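Local coordinates for protein tRNA (guanine(9)-N1)-methyltransferase (PDB 4JWH) that methylates guanosine 9 of cytoplasmic tRNA at N1, using S-adenosyl-L-methionine as the methyl donor, at residues H140-F145 / Q256-L261; S102-V107 / L263-R268. One frame throughout, in Å; residues are numbered along the deposited sequence.

Contact 1 of 2, residues H140-F145 / Q256-L261; sequences HPVELF and QVFEIL. With SAH (S-adenosyl-L-homocysteine), chain C.
The ring of Phe258 points out of helix 254-267 and, through one corner, CE1, meets Val142, just before strand 143-147, and Leu144 within it. Val142 lies at the ring edge, near its plane, with CG2 4.2 Å from CE1, while Leu144 comes in obliquely and brings CD1 to 4.0 Å from the same CE1. Leu144 CD1 stands on one side of the ring plane; Ile106, from the neighbouring strand, stands on the other. Cys131 and Asn135 of helix 118-137 also touch the ring, so it lies between that helix and the sheet. Phe258 reaches this place because its CG is anti to the backbone N (chi1 -178°), which directs the ring away from its own helix. In Val142, the branch used is CG2, held between the backbone N and the carbonyl carbon, and it comes at the ring edge from the direction opposite to the Phe258 side chain.

The contact is entirely apolar and buried, with no hydrogen bond across it; the backbone polar groups are served by neighbours, Val142 O by Asn135 ND2 and Leu144 O by Asn172 ND2. Phe145 turns to a different neighbour, packing edge-to-face with Phe182, and the carbonyl oxygen of Glu143 lies at its ring edge.

One residue before Phe258, the helix presents another side to the bound product, S-adenosyl-L-homocysteine. Val257 CG2 sits over the five-membered ring of its adenine, 3.5 Å from N9. Helix 254-267 thus packs on the parallel sheet through Phe258 and borders the adenine pocket through Val257, an arrangement that belongs to the SPOUT (class IV-like) methyltransferase fold, whose cofactor is bound at a knotted C-terminal region.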
ATOM      1  N   HIS A 140      -0.266  -8.825 -12.668  1.00 22.73           N
ATOM      2  CA  HIS A 140      -1.518  -9.107 -11.965  1.00 22.53           C
ATOM      3  C   HIS A 140      -2.071  -7.888 -11.233  1.00 21.94           C
ATOM      4  O   HIS A 140      -1.856  -7.744 -10.039  1.00 22.21           O
ATOM      5  CB  HIS A 140      -1.327 -10.272 -10.965  1.00 22.91           C
ATOM      6  CG  HIS A 140      -0.724 -11.490 -11.581  1.00 24.07           C
ATOM      7  ND1 HIS A 140      -1.406 -12.278 -12.487  1.00 26.63           N
ATOM      8  CD2 HIS A 140       0.511 -12.024 -11.472  1.00 25.99           C
ATOM      9  CE1 HIS A 140      -0.620 -13.261 -12.883  1.00 25.65           C
ATOM     10  NE2 HIS A 140       0.543 -13.132 -12.278  1.00 26.26           N
ATOM     11  N   PRO A 141      -2.790  -7.001 -11.941  1.00 22.17           N
ATOM     12  CA  PRO A 141      -3.300  -5.841 -11.241  1.00 22.43           C
ATOM     13  C   PRO A 141      -4.280  -6.258 -10.161  1.00 22.81           C
ATOM     14  O   PRO A 141      -4.989  -7.232 -10.326  1.00 22.64           O
ATOM     15  CB  PRO A 141      -4.055  -5.048 -12.319  1.00 22.70           C
ATOM     16  CG  PRO A 141      -3.877  -5.765 -13.580  1.00 22.45           C
ATOM     17  CD  PRO A 141      -3.015  -6.947 -13.397  1.00 21.21           C
ATOM     18  N   VAL A 142      -4.312  -5.494  -9.076  1.00 21.81           N
ATOM     19  CA  VAL A 142      -5.257  -5.716  -8.011  1.00 22.06           C
ATOM     20  C   VAL A 142      -6.299  -4.627  -8.039  1.00 21.78           C
ATOM     21  O   VAL A 142      -6.202  -3.700  -8.863  1.00 21.57           O
ATOM     22  CB  VAL A 142      -4.532  -5.698  -6.630  1.00 21.12           C
ATOM     23  CG1 VAL A 142      -3.515  -6.804  -6.590  1.00 22.48           C
ATOM     24  CG2 VAL A 142      -3.859  -4.349  -6.374  1.00 22.39           C
ATOM     25  N   GLU A 143      -7.263  -4.695  -7.118  1.00 21.46           N
ATOM     26  CA  GLU A 143      -8.126  -3.545  -6.867  1.00 22.26           C
ATOM     27  C   GLU A 143      -7.506  -2.683  -5.770  1.00 22.24           C
ATOM     28  O   GLU A 143      -7.337  -3.128  -4.609  1.00 21.64           O
ATOM     29  CB  GLU A 143      -9.581  -3.962  -6.515  1.00 23.03           C
ATOM     30  CG  GLU A 143     -10.439  -4.422  -7.732  1.00 25.86           C
ATOM     31  CD  GLU A 143     -10.815  -3.344  -8.768  1.00 31.19           C
ATOM     32  OE1 GLU A 143     -10.710  -2.115  -8.545  1.00 31.63           O
ATOM     33  OE2 GLU A 143     -11.265  -3.745  -9.856  1.00 35.05           O
ATOM     34  N   LEU A 144      -7.140  -1.468  -6.171  1.00 21.72           N
ATOM     35  CA  LEU A 144      -6.583  -0.455  -5.291  1.00 22.56           C
ATOM     36  C   LEU A 144      -7.658   0.408  -4.632  1.00 22.54           C
ATOM     37  O   LEU A 144      -8.496   0.987  -5.312  1.00 23.80           O
ATOM     38  CB  LEU A 144      -5.580   0.424  -6.070  1.00 22.26           C
ATOM     39  CG  LEU A 144      -4.729   1.454  -5.302  1.00 23.11           C
ATOM     40  CD1 LEU A 144      -3.971   0.749  -4.192  1.00 18.46           C
ATOM     41  CD2 LEU A 144      -3.740   2.234  -6.260  1.00 21.09           C
ATOM     42  N   PHE A 145      -7.637   0.486  -3.302  1.00 21.79           N
ATOM     43  CA  PHE A 145      -8.568   1.322  -2.564  1.00 22.24           C
ATOM     44  C   PHE A 145      -7.765   2.389  -1.879  1.00 23.14           C
ATOM     45  O   PHE A 145      -6.600   2.142  -1.463  1.00 23.93           O
ATOM     46  CB  PHE A 145      -9.370   0.534  -1.510  1.00 22.12           C
ATOM     47  CG  PHE A 145     -10.516  -0.283  -2.088  1.00 22.45           C
ATOM     48  CD1 PHE A 145     -11.856   0.046  -1.805  1.00 22.05           C
ATOM     49  CD2 PHE A 145     -10.250  -1.376  -2.899  1.00 20.81           C
ATOM     50  CE1 PHE A 145     -12.909  -0.709  -2.326  1.00 21.41           C
ATOM     51  CE2 PHE A 145     -11.290  -2.135  -3.430  1.00 21.84           C
ATOM     52  CZ  PHE A 145     -12.638  -1.781  -3.155  1.00 22.68           C
ATOM     53  N   GLN A 256       6.985   1.965  -2.424  1.00 17.77           N
ATOM     54  CA  GLN A 256       7.945   0.842  -2.426  1.00 18.15           C
ATOM     55  C   GLN A 256       7.271  -0.452  -1.956  1.00 17.99           C
ATOM     56  O   GLN A 256       7.468  -1.533  -2.524  1.00 18.22           O
ATOM     57  CB  GLN A 256       9.178   1.152  -1.571  1.00 17.46           C
ATOM     58  CG  GLN A 256      10.176   2.087  -2.269  1.00 18.89           C
ATOM     59  CD  GLN A 256      11.323   2.492  -1.361  1.00 24.05           C
ATOM     60  OE1 GLN A 256      11.136   2.664  -0.156  1.00 22.96           O
ATOM     61  NE2 GLN A 256      12.524   2.648  -1.939  1.00 24.22           N
ATOM     62  N   VAL A 257       6.458  -0.337  -0.921  1.00 18.41           N
ATOM     63  CA  VAL A 257       5.780  -1.508  -0.363  1.00 18.32           C
ATOM     64  C   VAL A 257       4.781  -2.011  -1.391  1.00 18.39           C
ATOM     65  O   VAL A 257       4.739  -3.188  -1.701  1.00 18.06           O
ATOM     66  CB  VAL A 257       5.046  -1.117   0.951  1.00 19.11           C
ATOM     67  CG1 VAL A 257       4.089  -2.230   1.386  1.00 16.97           C
ATOM     68  CG2 VAL A 257       6.088  -0.849   2.039  1.00 18.70           C
ATOM     69  N   PHE A 258       3.994  -1.101  -1.954  1.00 18.85           N
ATOM     70  CA  PHE A 258       3.043  -1.501  -3.009  1.00 18.46           C
ATOM     71  C   PHE A 258       3.736  -2.237  -4.152  1.00 19.15           C
ATOM     72  O   PHE A 258       3.295  -3.316  -4.581  1.00 19.08           O
ATOM     73  CB  PHE A 258       2.247  -0.324  -3.583  1.00 17.68           C
ATOM     74  CG  PHE A 258       1.260  -0.760  -4.620  1.00 18.41           C
ATOM     75  CD1 PHE A 258      -0.011  -1.159  -4.242  1.00 17.54           C
ATOM     76  CD2 PHE A 258       1.635  -0.874  -5.953  1.00 17.98           C
ATOM     77  CE1 PHE A 258      -0.938  -1.635  -5.205  1.00 16.59           C
ATOM     78  CE2 PHE A 258       0.737  -1.366  -6.910  1.00 17.46           C
ATOM     79  CZ  PHE A 258      -0.554  -1.745  -6.515  1.00 17.86           C
ATOM     80  N   GLU A 259       4.805  -1.629  -4.675  1.00 18.56           N
ATOM     81  CA  GLU A 259       5.563  -2.198  -5.775  1.00 18.74           C
ATOM     82  C   GLU A 259       6.108  -3.588  -5.429  1.00 18.23           C
ATOM     83  O   GLU A 259       6.112  -4.518  -6.272  1.00 18.56           O
ATOM     84  CB  GLU A 259       6.707  -1.246  -6.167  1.00 19.00           C
ATOM     85  CG  GLU A 259       6.249   0.063  -6.831  1.00 23.44           C
ATOM     86  CD  GLU A 259       7.354   1.126  -6.795  1.00 29.71           C
ATOM     87  OE1 GLU A 259       7.085   2.282  -7.139  1.00 27.52           O
ATOM     88  OE2 GLU A 259       8.500   0.800  -6.366  1.00 33.00           O
ATOM     89  N   ILE A 260       6.589  -3.743  -4.193  1.00 16.53           N
ATOM     90  CA  ILE A 260       7.094  -5.047  -3.770  1.00 16.19           C
ATOM     91  C   ILE A 260       5.972  -6.105  -3.757  1.00 16.36           C
ATOM     92  O   ILE A 260       6.161  -7.211  -4.256  1.00 15.93           O
ATOM     93  CB  ILE A 260       7.812  -4.949  -2.409  1.00 17.05           C
ATOM     94  CG1 ILE A 260       9.203  -4.276  -2.577  1.00 15.23           C
ATOM     95  CG2 ILE A 260       7.877  -6.330  -1.674  1.00 17.69           C
ATOM     96  CD1 ILE A 260       9.642  -3.698  -1.226  1.00 15.78           C
ATOM     97  N   LEU A 261       4.813  -5.759  -3.199  1.00 16.04           N
ATOM     98  CA  LEU A 261       3.661  -6.680  -3.176  1.00 16.43           C
ATOM     99  C   LEU A 261       3.294  -7.103  -4.583  1.00 16.10           C
ATOM    100  O   LEU A 261       3.115  -8.286  -4.849  1.00 16.75           O
ATOM    101  CB  LEU A 261       2.450  -6.048  -2.496  1.00 16.65           C
ATOM    102  CG  LEU A 261       2.680  -5.573  -1.050  1.00 18.56           C
ATOM    103  CD1 LEU A 261       1.394  -4.869  -0.563  1.00 20.47           C
ATOM    104  CD2 LEU A 261       3.009  -6.785  -0.162  1.00 19.34           C
TER
HETATM  105  N   SAH C 401       5.586   5.006  11.321  1.00 20.00           N
HETATM  106  CA  SAH C 401       4.700   4.691  10.211  1.00 20.00           C
HETATM  107  CB  SAH C 401       5.535   4.896   8.919  1.00 20.00           C
HETATM  108  CG  SAH C 401       5.253   3.854   7.920  1.00 20.00           C
HETATM  109  SD  SAH C 401       5.867   3.811   6.281  1.00 20.00           S
HETATM  110  C   SAH C 401       4.008   3.375  10.542  1.00 20.00           C
HETATM  111  O   SAH C 401       3.663   2.536   9.766  1.00 20.00           O
HETATM  112  OXT SAH C 401       3.706   3.150  11.676  1.00 20.00           O
HETATM  113  C5' SAH C 401       4.384   3.673   5.368  1.00 20.00           C
HETATM  114  C4' SAH C 401       3.729   2.300   5.263  1.00 20.00           C
HETATM  115  O4' SAH C 401       4.482   1.390   4.522  1.00 20.00           O
HETATM  116  C3' SAH C 401       3.399   1.578   6.575  1.00 20.00           C
HETATM  117  O3' SAH C 401       2.222   2.042   7.168  1.00 20.00           O
HETATM  118  C2' SAH C 401       3.330   0.143   6.180  1.00 20.00           C
HETATM  119  O2' SAH C 401       2.040  -0.119   5.730  1.00 20.00           O
HETATM  120  C1' SAH C 401       4.337   0.109   5.061  1.00 20.00           C
HETATM  121  N9  SAH C 401       5.630  -0.476   5.455  1.00 20.00           N
HETATM  122  C8  SAH C 401       6.786   0.124   5.445  1.00 20.00           C
HETATM  123  N7  SAH C 401       7.768  -0.672   5.777  1.00 20.00           N
HETATM  124  C5  SAH C 401       7.240  -1.840   5.974  1.00 20.00           C
HETATM  125  C6  SAH C 401       7.710  -3.172   6.359  1.00 20.00           C
HETATM  126  N6  SAH C 401       8.979  -3.383   6.597  1.00 20.00           N
HETATM  127  N1  SAH C 401       6.826  -4.134   6.462  1.00 20.00           N
HETATM  128  C2  SAH C 401       5.544  -3.927   6.221  1.00 20.00           C
HETATM  129  N3  SAH C 401       5.044  -2.764   5.890  1.00 20.00           N
HETATM  130  C4  SAH C 401       5.824  -1.699   5.745  1.00 20.00           C

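Contact 2 of 2, residues S102-V107 / L263-R268; sequences SSIRIV and LWLEYR
A serine hydroxyl and a leucine methyl meet here without any bond between them: Ser102 OG lies 4.2 Å from Leu265 CD1 while its polar partners are elsewhere. The serine forms an ST turn, its OG accepting from Ile104 N at 3.1 Å with an N-H...O angle of 161°, just before strand 105-109 of the parallel sheet begins. Glu205 grips the same turn twice, hydrogen-bonding Ser102 OG with OE2 and Ser103 N with OE1. Two partners thus hold the buried hydroxyl, Ile104 N and Glu205 OE2.

The turn also presents Ile104 to the helix. Its CD1 touches Leu265 CD2 at 3.7 Å, the closest approach of the two segments, and the two side chains slant across one another. With CG anti to the carbonyl carbon (chi1 -63°), Leu265 extends toward the 102-104 turn, where its methyls take different partners: CD1 the serine, CD2 the isoleucine. Leu265 therefore sits over the entry to the strand, near the C-terminal end of helix 254-267, while Ile104 also leans on Tyr209 of the adjoining strand 208-212.

Beyond Leu265 the helix stops. Arg268, with positive phi (55°), is the first residue to leave helical geometry, although its N still bonds Trp264 O. Its side chain folds back along the helix end and forms a salt bridge to Glu202 through NH2. The indole rim of Trp264, itself stacked on Trp270, meets one face of the guanidinium: Trp264 CH2 lies over its centre, 3.6 Å from Arg268 CZ.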
ATOM      1  N   SER A 102      -5.551 -10.035 -10.315  1.00 26.43           N
ATOM      2  CA  SER A 102      -5.631 -10.751  -9.057  1.00 25.01           C
ATOM      3  C   SER A 102      -6.942 -10.330  -8.378  1.00 23.62           C
ATOM      4  O   SER A 102      -7.407  -9.212  -8.549  1.00 22.63           O
ATOM      5  CB  SER A 102      -4.422 -10.329  -8.196  1.00 25.23           C
ATOM      6  OG  SER A 102      -4.525 -10.766  -6.847  1.00 26.81           O
ATOM      7  N   SER A 103      -7.541 -11.213  -7.599  1.00 23.08           N
ATOM      8  CA  SER A 103      -8.699 -10.815  -6.807  1.00 22.17           C
ATOM      9  C   SER A 103      -8.296 -10.016  -5.531  1.00 21.53           C
ATOM     10  O   SER A 103      -9.148  -9.466  -4.838  1.00 20.16           O
ATOM     11  CB  SER A 103      -9.530 -12.048  -6.459  1.00 22.79           C
ATOM     12  OG  SER A 103      -8.707 -12.978  -5.798  1.00 24.98           O
ATOM     13  N   ILE A 104      -7.000  -9.929  -5.226  1.00 20.33           N
ATOM     14  CA  ILE A 104      -6.568  -9.177  -4.027  1.00 20.49           C
ATOM     15  C   ILE A 104      -7.027  -7.718  -4.036  1.00 20.34           C
ATOM     16  O   ILE A 104      -7.052  -7.078  -5.096  1.00 19.88           O
ATOM     17  CB  ILE A 104      -5.041  -9.306  -3.800  1.00 20.85           C
ATOM     18  CG1 ILE A 104      -4.727 -10.757  -3.431  1.00 22.52           C
ATOM     19  CG2 ILE A 104      -4.531  -8.366  -2.679  1.00 18.72           C
ATOM     20  CD1 ILE A 104      -3.258 -11.202  -3.659  1.00 19.07           C
ATOM     21  N   ARG A 105      -7.446  -7.223  -2.863  1.00 19.81           N
ATOM     22  CA  ARG A 105      -7.644  -5.797  -2.627  1.00 19.92           C
ATOM     23  C   ARG A 105      -6.416  -5.289  -1.891  1.00 19.75           C
ATOM     24  O   ARG A 105      -5.967  -5.929  -0.947  1.00 20.06           O
ATOM     25  CB  ARG A 105      -8.879  -5.514  -1.767  1.00 18.78           C
ATOM     26  CG  ARG A 105     -10.207  -5.467  -2.545  1.00 23.36           C
ATOM     27  CD  ARG A 105     -10.474  -6.741  -3.331  1.00 22.51           C
ATOM     28  NE  ARG A 105     -10.446  -7.958  -2.515  1.00 25.73           N
ATOM     29  CZ  ARG A 105     -11.464  -8.406  -1.776  1.00 26.91           C
ATOM     30  NH1 ARG A 105     -12.602  -7.706  -1.694  1.00 26.68           N
ATOM     31  NH2 ARG A 105     -11.330  -9.546  -1.107  1.00 23.69           N
ATOM     32  N   ILE A 106      -5.875  -4.159  -2.328  1.00 19.37           N
ATOM     33  CA  ILE A 106      -4.855  -3.452  -1.530  1.00 19.99           C
ATOM     34  C   ILE A 106      -5.397  -2.097  -1.132  1.00 18.85           C
ATOM     35  O   ILE A 106      -5.863  -1.350  -1.967  1.00 20.02           O
ATOM     36  CB  ILE A 106      -3.474  -3.335  -2.249  1.00 19.98           C
ATOM     37  CG1 ILE A 106      -2.878  -4.743  -2.495  1.00 19.87           C
ATOM     38  CG2 ILE A 106      -2.517  -2.378  -1.449  1.00 19.60           C
ATOM     39  CD1 ILE A 106      -1.445  -4.777  -3.108  1.00 20.28           C
ATOM     40  N   VAL A 107      -5.333  -1.788   0.153  1.00 18.83           N
ATOM     41  CA  VAL A 107      -5.898  -0.547   0.690  1.00 18.76           C
ATOM     42  C   VAL A 107      -4.804   0.442   1.095  1.00 19.11           C
ATOM     43  O   VAL A 107      -3.942   0.123   1.943  1.00 18.99           O
ATOM     44  CB  VAL A 107      -6.751  -0.827   1.948  1.00 19.63           C
ATOM     45  CG1 VAL A 107      -7.237   0.442   2.577  1.00 20.62           C
ATOM     46  CG2 VAL A 107      -7.916  -1.796   1.642  1.00 19.69           C
ATOM     47  N   LEU A 263       5.064  -7.041  -7.321  1.00 18.72           N
ATOM     48  CA  LEU A 263       6.088  -7.883  -7.926  1.00 19.97           C
ATOM     49  C   LEU A 263       6.103  -9.302  -7.359  1.00 19.93           C
ATOM     50  O   LEU A 263       6.436 -10.274  -8.056  1.00 19.78           O
ATOM     51  CB  LEU A 263       7.458  -7.219  -7.852  1.00 20.12           C
ATOM     52  CG  LEU A 263       7.597  -6.048  -8.856  1.00 23.09           C
ATOM     53  CD1 LEU A 263       8.935  -5.294  -8.690  1.00 22.76           C
ATOM     54  CD2 LEU A 263       7.433  -6.484 -10.275  1.00 21.17           C
ATOM     55  N   TRP A 264       5.724  -9.441  -6.097  1.00 20.84           N
ATOM     56  CA  TRP A 264       5.603 -10.765  -5.536  1.00 20.68           C
ATOM     57  C   TRP A 264       4.510 -11.541  -6.273  1.00 21.34           C
ATOM     58  O   TRP A 264       4.690 -12.718  -6.574  1.00 21.35           O
ATOM     59  CB  TRP A 264       5.333 -10.762  -4.028  1.00 20.53           C
ATOM     60  CG  TRP A 264       5.452 -12.179  -3.490  1.00 22.17           C
ATOM     61  CD1 TRP A 264       6.585 -12.801  -3.073  1.00 21.71           C
ATOM     62  CD2 TRP A 264       4.388 -13.146  -3.364  1.00 22.00           C
ATOM     63  NE1 TRP A 264       6.304 -14.106  -2.690  1.00 22.48           N
ATOM     64  CE2 TRP A 264       4.960 -14.336  -2.851  1.00 23.69           C
ATOM     65  CE3 TRP A 264       3.011 -13.115  -3.637  1.00 21.10           C
ATOM     66  CZ2 TRP A 264       4.201 -15.498  -2.609  1.00 22.27           C
ATOM     67  CZ3 TRP A 264       2.257 -14.259  -3.402  1.00 23.00           C
ATOM     68  CH2 TRP A 264       2.852 -15.438  -2.887  1.00 22.36           C
ATOM     69  N   LEU A 265       3.378 -10.901  -6.552  1.00 21.68           N
ATOM     70  CA  LEU A 265       2.341 -11.564  -7.354  1.00 22.66           C
ATOM     71  C   LEU A 265       2.922 -12.135  -8.653  1.00 23.48           C
ATOM     72  O   LEU A 265       2.658 -13.289  -9.010  1.00 23.62           O
ATOM     73  CB  LEU A 265       1.173 -10.623  -7.634  1.00 21.92           C
ATOM     74  CG  LEU A 265       0.459 -10.180  -6.362  1.00 23.30           C
ATOM     75  CD1 LEU A 265      -0.602  -9.144  -6.666  1.00 25.14           C
ATOM     76  CD2 LEU A 265      -0.130 -11.391  -5.595  1.00 19.76           C
ATOM     77  N   GLU A 266       3.732 -11.331  -9.341  1.00 24.08           N
ATOM     78  CA  GLU A 266       4.370 -11.770 -10.573  1.00 25.87           C
ATOM     79  C   GLU A 266       5.393 -12.893 -10.367  1.00 26.02           C
ATOM     80  O   GLU A 266       5.321 -13.937 -11.021  1.00 27.14           O
ATOM     81  CB  GLU A 266       5.046 -10.585 -11.259  1.00 25.14           C
ATOM     82  CG  GLU A 266       5.844 -11.027 -12.472  1.00 31.09           C
ATOM     83  CD  GLU A 266       6.164  -9.910 -13.460  1.00 34.44           C
ATOM     84  OE1 GLU A 266       5.579  -8.809 -13.375  1.00 34.01           O
ATOM     85  OE2 GLU A 266       7.003 -10.177 -14.345  1.00 39.58           O
ATOM     86  N   TYR A 267       6.357 -12.669  -9.478  1.00 26.12           N
ATOM     87  CA  TYR A 267       7.496 -13.584  -9.384  1.00 26.91           C
ATOM     88  C   TYR A 267       7.266 -14.696  -8.368  1.00 27.03           C
ATOM     89  O   TYR A 267       7.824 -15.784  -8.508  1.00 27.00           O
ATOM     90  CB  TYR A 267       8.789 -12.820  -9.014  1.00 27.44           C
ATOM     91  CG  TYR A 267       9.191 -11.700  -9.950  1.00 28.94           C
ATOM     92  CD1 TYR A 267       9.141 -11.861 -11.341  1.00 32.91           C
ATOM     93  CD2 TYR A 267       9.643 -10.479  -9.450  1.00 32.20           C
ATOM     94  CE1 TYR A 267       9.537 -10.804 -12.223  1.00 32.74           C
ATOM     95  CE2 TYR A 267      10.037  -9.426 -10.315  1.00 31.97           C
ATOM     96  CZ  TYR A 267       9.968  -9.595 -11.690  1.00 33.47           C
ATOM     97  OH  TYR A 267      10.370  -8.563 -12.530  1.00 35.76           O
ATOM     98  N   ARG A 268       6.448 -14.411  -7.350  1.00 26.92           N
ATOM     99  CA  ARG A 268       6.296 -15.289  -6.165  1.00 27.35           C
ATOM    100  C   ARG A 268       7.607 -15.625  -5.432  1.00 26.93           C
ATOM    101  O   ARG A 268       7.780 -16.724  -4.855  1.00 27.79           O
ATOM    102  CB  ARG A 268       5.428 -16.508  -6.485  1.00 28.24           C
ATOM    103  CG  ARG A 268       3.977 -16.113  -6.804  1.00 29.83           C
ATOM    104  CD  ARG A 268       3.134 -17.315  -7.160  1.00 34.66           C
ATOM    105  NE  ARG A 268       2.757 -18.078  -5.972  1.00 37.06           N
ATOM    106  CZ  ARG A 268       1.640 -17.873  -5.268  1.00 38.52           C
ATOM    107  NH1 ARG A 268       0.776 -16.923  -5.632  1.00 38.18           N
ATOM    108  NH2 ARG A 268       1.392 -18.617  -4.186  1.00 37.22           N
TER

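In the fold
Contacts 1 and 2 are successive places where helix 254-267 presses on the same face of the sheet, their centres about 6 Å apart. Phe258 and Leu265, seven residues apart, make them against two neighbouring parallel strands and the residues leading into them. Probable backbone hydrogen bonds join these two segments, Ser102 N to Pro141 O at 2.9 Å and Phe145 N to Ile106 O at 2.9 Å. Contact 1 lies nearer the cofactor site: its Val257 lines the S-adenosyl-L-homocysteine pocket, and the side chain of Phe258 is about 8 Å from that of Leu192, which binds S-adenosyl-L-methionine. Contact 2 is more remote, the Ile104 side chain being about 13 Å from the bound product.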